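Local coordinates for methyltransferase domain-containing protein (Serratia marcescens, PDB 7CLU) that transfers a methyl group from S-adenosyl-L-methionine to an oxygen of its substrate in the pathway that makes prodigiosin, at residues 15-20 against 62-67; 66-69 against 74-77. All coordinates share one frame; numbering follows the deposited sequence.

Interactions 1 and 2 lie in the N-terminal dimerisation domain, about 23 and 29 Å (centre to centre) from the middle of the chain and away from the S-adenosyl-L-homocysteine site and the predicted proton acceptor His247. Their centres are about 12 Å apart. Tyr66 and Leu67 belong to both: residues 62-67 close helix 51-63 and lead directly into strand 68-70, the first strand of the hairpin in interaction 2. The helix end also leans on that hairpin, with Arg62 CD 3.7 Å from Gln69 N and Arg62 CB 4.1 Å from Tyr74 CE1. Both contacts reach the second subunit, so the turn after the helix links the hairpin with the dimer interface.

Interaction 1. Residues 15-20 against 62-67; sequences FFQAKA and RAMGYL
Met64 reaches across to Gln17 and Ala20 on helix 15-26 from the end of helix 51-63, within a dimerisation domain of helix-turn-helix kin that is consistent with a winged helix. Along residues 62-67, Arg62 comes first: its carbonyl O accepts a backbone bond from Gly65 N at 2.9 Å, a bond back into the last turn of the helix. Ala63 packs on Ser283 of the second subunit. Met64 then sends out the side chain that makes the contact. It runs extended through chi2 (165°) and bends at chi3 (61°), which turns the methyl onto the Gln17 stem. CE lies 3.7 Å from Gln17 CB, while SD is 4.0 Å from both Gln17 CG and Ala20 CB. The thioether thus sits over neighbouring turns of the helix, and Leu21 of the same helix also touches the Met64 side chain. No hydrogen bond joins the segments; the amide of Gln17 bends off at chi2, and its NE2 bonds to Glu286 OE2 of the second subunit. Gly65 follows with a positive phi of 94°, completing a Schellman motif that ends the helix. The chain can then turn back so that Tyr66 also leans on Leu21, its OH bonded to Gln11 of the second subunit. Leu67 packs on Leu58 and Leu61 of helix 51-63. Next to the contact, the ring edge of Tyr66 meets the methionine stem in plane, Tyr66 CD2 lying 3.7 Å from Met64 CB.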
loop_
_atom_site.group_PDB
_atom_site.type_symbol
_atom_site.label_atom_id
_atom_site.label_comp_id
_atom_site.label_asym_id
_atom_site.label_seq_id
_atom_site.Cartn_x
_atom_site.Cartn_y
_atom_site.Cartn_z
ATOM N N PHE A 15 -2.911 -0.472 -1.625
ATOM C CA PHE A 15 -2.536 0.933 -1.764
ATOM C C PHE A 15 -3.724 1.859 -1.507
ATOM O O PHE A 15 -3.507 3.021 -1.129
ATOM C CB PHE A 15 -1.885 1.210 -3.148
ATOM C CG PHE A 15 -2.828 1.032 -4.325
ATOM C CD1 PHE A 15 -3.074 -0.224 -4.851
ATOM C CD2 PHE A 15 -3.448 2.131 -4.908
ATOM C CE1 PHE A 15 -3.956 -0.391 -5.921
ATOM C CE2 PHE A 15 -4.328 1.968 -5.985
ATOM C CZ PHE A 15 -4.579 0.699 -6.477
ATOM N N PHE A 16 -4.965 1.357 -1.626
ATOM C CA PHE A 16 -6.143 2.136 -1.215
ATOM C C PHE A 16 -6.040 2.587 0.240
ATOM O O PHE A 16 -6.161 3.779 0.549
ATOM C CB PHE A 16 -7.432 1.322 -1.365
ATOM C CG PHE A 16 -7.926 1.178 -2.767
ATOM C CD1 PHE A 16 -7.179 1.617 -3.850
ATOM C CD2 PHE A 16 -9.167 0.582 -3.000
ATOM C CE1 PHE A 16 -7.650 1.459 -5.146
ATOM C CE2 PHE A 16 -9.655 0.436 -4.297
ATOM C CZ PHE A 16 -8.888 0.874 -5.375
ATOM N N GLN A 17 -5.906 1.627 1.159
ATOM C CA GLN A 17 -5.860 1.971 2.572
ATOM C C GLN A 17 -4.656 2.845 2.869
ATOM O O GLN A 17 -4.736 3.760 3.696
ATOM C CB GLN A 17 -5.828 0.707 3.436
ATOM C CG GLN A 17 -7.151 -0.079 3.475
ATOM C CD GLN A 17 -7.228 -1.165 2.388
ATOM O OE1 GLN A 17 -6.743 -0.986 1.261
ATOM N NE2 GLN A 17 -7.838 -2.300 2.736
ATOM N N ALA A 18 -3.529 2.578 2.199
ATOM C CA ALA A 18 -2.316 3.347 2.463
ATOM C C ALA A 18 -2.539 4.824 2.176
ATOM O O ALA A 18 -2.245 5.679 3.013
ATOM C CB ALA A 18 -1.150 2.802 1.622
ATOM N N LYS A 19 -3.074 5.139 0.992
ATOM C CA LYS A 19 -3.258 6.532 0.591
ATOM C C LYS A 19 -4.436 7.192 1.296
ATOM O O LYS A 19 -4.423 8.418 1.480
ATOM C CB LYS A 19 -3.432 6.635 -0.926
ATOM C CG LYS A 19 -2.115 6.662 -1.702
ATOM C CD LYS A 19 -1.378 7.978 -1.452
ATOM C CE LYS A 19 -0.169 8.119 -2.347
ATOM N NZ LYS A 19 0.338 9.525 -2.373
ATOM N N ALA A 20 -5.457 6.428 1.712
ATOM C CA ALA A 20 -6.471 7.034 2.575
ATOM C C ALA A 20 -5.835 7.548 3.865
ATOM O O ALA A 20 -6.123 8.662 4.311
ATOM C CB ALA A 20 -7.601 6.045 2.890
ATOM N N ARG A 62 -13.590 5.645 8.689
ATOM C CA ARG A 62 -14.448 4.962 9.655
ATOM C C ARG A 62 -14.485 3.473 9.355
ATOM O O ARG A 62 -14.319 2.635 10.251
ATOM C CB ARG A 62 -15.853 5.559 9.598
ATOM C CG ARG A 62 -16.946 4.628 10.122
ATOM C CD ARG A 62 -16.772 4.336 11.615
ATOM N NE ARG A 62 -17.829 3.470 12.120
ATOM C CZ ARG A 62 -17.799 2.142 12.084
ATOM N NH1 ARG A 62 -16.762 1.517 11.564
ATOM N NH2 ARG A 62 -18.820 1.438 12.565
ATOM N N ALA A 63 -14.686 3.128 8.074
ATOM C CA ALA A 63 -14.783 1.722 7.703
ATOM C C ALA A 63 -13.480 0.986 7.984
ATOM O O ALA A 63 -13.497 -0.226 8.222
ATOM C CB ALA A 63 -15.170 1.592 6.221
ATOM N N MET A 64 -12.350 1.702 7.980
ATOM C CA MET A 64 -11.049 1.103 8.278
ATOM C C MET A 64 -10.774 0.983 9.771
ATOM O O MET A 64 -9.780 0.351 10.150
ATOM C CB MET A 64 -9.916 1.917 7.623
ATOM C CG MET A 64 -9.837 1.817 6.083
ATOM S SD MET A 64 -8.781 3.101 5.376
ATOM C CE MET A 64 -7.244 2.669 6.170
ATOM N N GLY A 65 -11.604 1.584 10.618
ATOM C CA GLY A 65 -11.450 1.494 12.055
ATOM C C GLY A 65 -10.670 2.619 12.701
ATOM O O GLY A 65 -10.479 2.587 13.930
ATOM N N TYR A 66 -10.208 3.605 11.919
ATOM C CA TYR A 66 -9.420 4.709 12.454
ATOM C C TYR A 66 -10.288 5.766 13.120
ATOM O O TYR A 66 -9.814 6.466 14.019
ATOM C CB TYR A 66 -8.550 5.320 11.348
ATOM C CG TYR A 66 -7.416 4.375 11.001
ATOM C CD1 TYR A 66 -6.249 4.358 11.760
ATOM C CD2 TYR A 66 -7.551 3.443 9.979
ATOM C CE1 TYR A 66 -5.229 3.461 11.484
ATOM C CE2 TYR A 66 -6.551 2.539 9.697
ATOM C CZ TYR A 66 -5.386 2.551 10.451
ATOM O OH TYR A 66 -4.377 1.656 10.169
ATOM N N LEU A 67 -11.551 5.875 12.725
ATOM C CA LEU A 67 -12.483 6.779 13.369
ATOM C C LEU A 67 -13.729 6.010 13.774
ATOM O O LEU A 67 -14.053 4.968 13.190
ATOM C CB LEU A 67 -12.880 7.932 12.448
ATOM C CG LEU A 67 -11.801 8.898 11.970
ATOM C CD1 LEU A 67 -12.383 9.847 10.938
ATOM C CD2 LEU A 67 -11.188 9.676 13.172
#

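Interaction 2. Residues 66-69 against 74-77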
loop_
_atom_site.group_PDB
_atom_site.type_symbol
_atom_site.label_atom_id
_atom_site.label_comp_id
_atom_site.label_asym_id
_atom_site.label_seq_id
_atom_site.Cartn_x
_atom_site.Cartn_y
_atom_site.Cartn_z
ATOM N N TYR A 66 -10.208 3.605 11.919
ATOM C CA TYR A 66 -9.420 4.709 12.454
ATOM C C TYR A 66 -10.288 5.766 13.120
ATOM O O TYR A 66 -9.814 6.466 14.019
ATOM C CB TYR A 66 -8.550 5.320 11.348
ATOM C CG TYR A 66 -7.416 4.375 11.001
ATOM C CD1 TYR A 66 -6.249 4.358 11.760
ATOM C CD2 TYR A 66 -7.551 3.443 9.979
ATOM C CE1 TYR A 66 -5.229 3.461 11.484
ATOM C CE2 TYR A 66 -6.551 2.539 9.697
ATOM C CZ TYR A 66 -5.386 2.551 10.451
ATOM O OH TYR A 66 -4.377 1.656 10.169
ATOM N N LEU A 67 -11.551 5.875 12.725
ATOM C CA LEU A 67 -12.483 6.779 13.369
ATOM C C LEU A 67 -13.729 6.010 13.774
ATOM O O LEU A 67 -14.053 4.968 13.190
ATOM C CB LEU A 67 -12.880 7.932 12.448
ATOM C CG LEU A 67 -11.801 8.898 11.970
ATOM C CD1 LEU A 67 -12.383 9.847 10.938
ATOM C CD2 LEU A 67 -11.188 9.676 13.172
ATOM N N ASP A 68 -14.401 6.528 14.797
ATOM C CA ASP A 68 -15.743 6.122 15.180
ATOM C C ASP A 68 -16.750 7.062 14.528
ATOM O O ASP A 68 -16.442 8.209 14.189
ATOM C CB ASP A 68 -15.922 6.161 16.706
ATOM C CG ASP A 68 -15.056 5.152 17.433
ATOM O OD1 ASP A 68 -14.872 4.028 16.919
ATOM O OD2 ASP A 68 -14.542 5.484 18.521
ATOM N N GLN A 69 -17.976 6.571 14.368
ATOM C CA GLN A 69 -19.066 7.417 13.907
ATOM C C GLN A 69 -20.339 7.021 14.640
ATOM O O GLN A 69 -20.752 5.862 14.596
ATOM C CB GLN A 69 -19.241 7.311 12.390
ATOM C CG GLN A 69 -20.225 8.297 11.771
ATOM C CD GLN A 69 -21.626 7.711 11.636
ATOM O OE1 GLN A 69 -22.522 7.983 12.438
ATOM N NE2 GLN A 69 -21.805 6.875 10.617
ATOM N N TYR A 74 -18.401 12.116 13.631
ATOM C CA TYR A 74 -17.153 11.374 13.635
ATOM C C TYR A 74 -16.419 11.632 14.939
ATOM O O TYR A 74 -16.437 12.747 15.469
ATOM C CB TYR A 74 -16.285 11.755 12.424
ATOM C CG TYR A 74 -16.895 11.211 11.155
ATOM C CD1 TYR A 74 -16.601 9.922 10.725
ATOM C CD2 TYR A 74 -17.817 11.953 10.428
ATOM C CE1 TYR A 74 -17.193 9.395 9.600
ATOM C CE2 TYR A 74 -18.407 11.436 9.283
ATOM C CZ TYR A 74 -18.091 10.149 8.887
ATOM O OH TYR A 74 -18.658 9.613 7.759
ATOM N N HIS A 75 -15.794 10.586 15.466
ATOM C CA HIS A 75 -15.112 10.647 16.745
ATOM C C HIS A 75 -13.718 10.049 16.613
ATOM O O HIS A 75 -13.559 8.937 16.096
ATOM C CB HIS A 75 -15.922 9.912 17.829
ATOM C CG HIS A 75 -15.145 9.640 19.074
ATOM N ND1 HIS A 75 -14.826 10.628 19.979
ATOM C CD2 HIS A 75 -14.621 8.491 19.563
ATOM C CE1 HIS A 75 -14.120 10.104 20.965
ATOM N NE2 HIS A 75 -13.993 8.807 20.745
ATOM N N LEU A 76 -12.718 10.784 17.087
ATOM C CA LEU A 76 -11.355 10.259 17.152
ATOM C C LEU A 76 -11.182 9.347 18.363
ATOM O O LEU A 76 -11.294 9.817 19.502
ATOM C CB LEU A 76 -10.354 11.400 17.213
ATOM C CG LEU A 76 -8.894 10.977 17.319
ATOM C CD1 LEU A 76 -8.468 10.212 16.056
ATOM C CD2 LEU A 76 -8.000 12.199 17.527
ATOM N N PRO A 77 -10.907 8.059 18.174
ATOM C CA PRO A 77 -10.718 7.168 19.326
ATOM C C PRO A 77 -9.527 7.595 20.175
ATOM O O PRO A 77 -8.498 8.040 19.657
ATOM C CB PRO A 77 -10.483 5.796 18.679
ATOM C CG PRO A 77 -11.187 5.897 17.342
ATOM C CD PRO A 77 -10.955 7.319 16.900
HETATM O O HOH W 1 -19.095 6.722 8.631
#
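Gln69 lays its aliphatic stem over one face of the Tyr74 ring, CG standing 4.0 Å from the ring centroid in a CH-pi contact. The methylene is displaced toward the rim, and the amide plane is turned 67° from the ring. With chi1 at -172°, CG extends opposite the backbone N and over the phenol. The amide end is held elsewhere: OE1 accepts a bond from Gly72 N, while NE2 reaches, weakly, a water that also bonds to Tyr74 OH. Asp68 and His75 point to the other face of the sheet and lie side by side, carboxylate and imidazole nearly coplanar (10°). Asp68 OD2 approaches the ring edge at CD2 (3.2 Å), and ND1 is hydrogen-bonded to Asp37 OD1. Between these two residues the backbones are joined by Asp68 N to His75 O (2.9 Å) and His75 N to Asp68 O (2.8 Å). Beyond the strands, Leu67 CD2 meets Leu76 CD1 at 4.0 Å, the side chains passing at a slant. The Pro77 ring packs against residues 66-68, with CD 3.2 Å from the carbonyl O of Tyr66, which is also hydrogen-bonded to His80, and CG 3.6 Å from Asp68 OD2. Leu58 and Ile59 of helix 51-63 pack against the Tyr74 side chain. A short antiparallel hairpin following such a helix is consistent with the wing of a winged-helix domain.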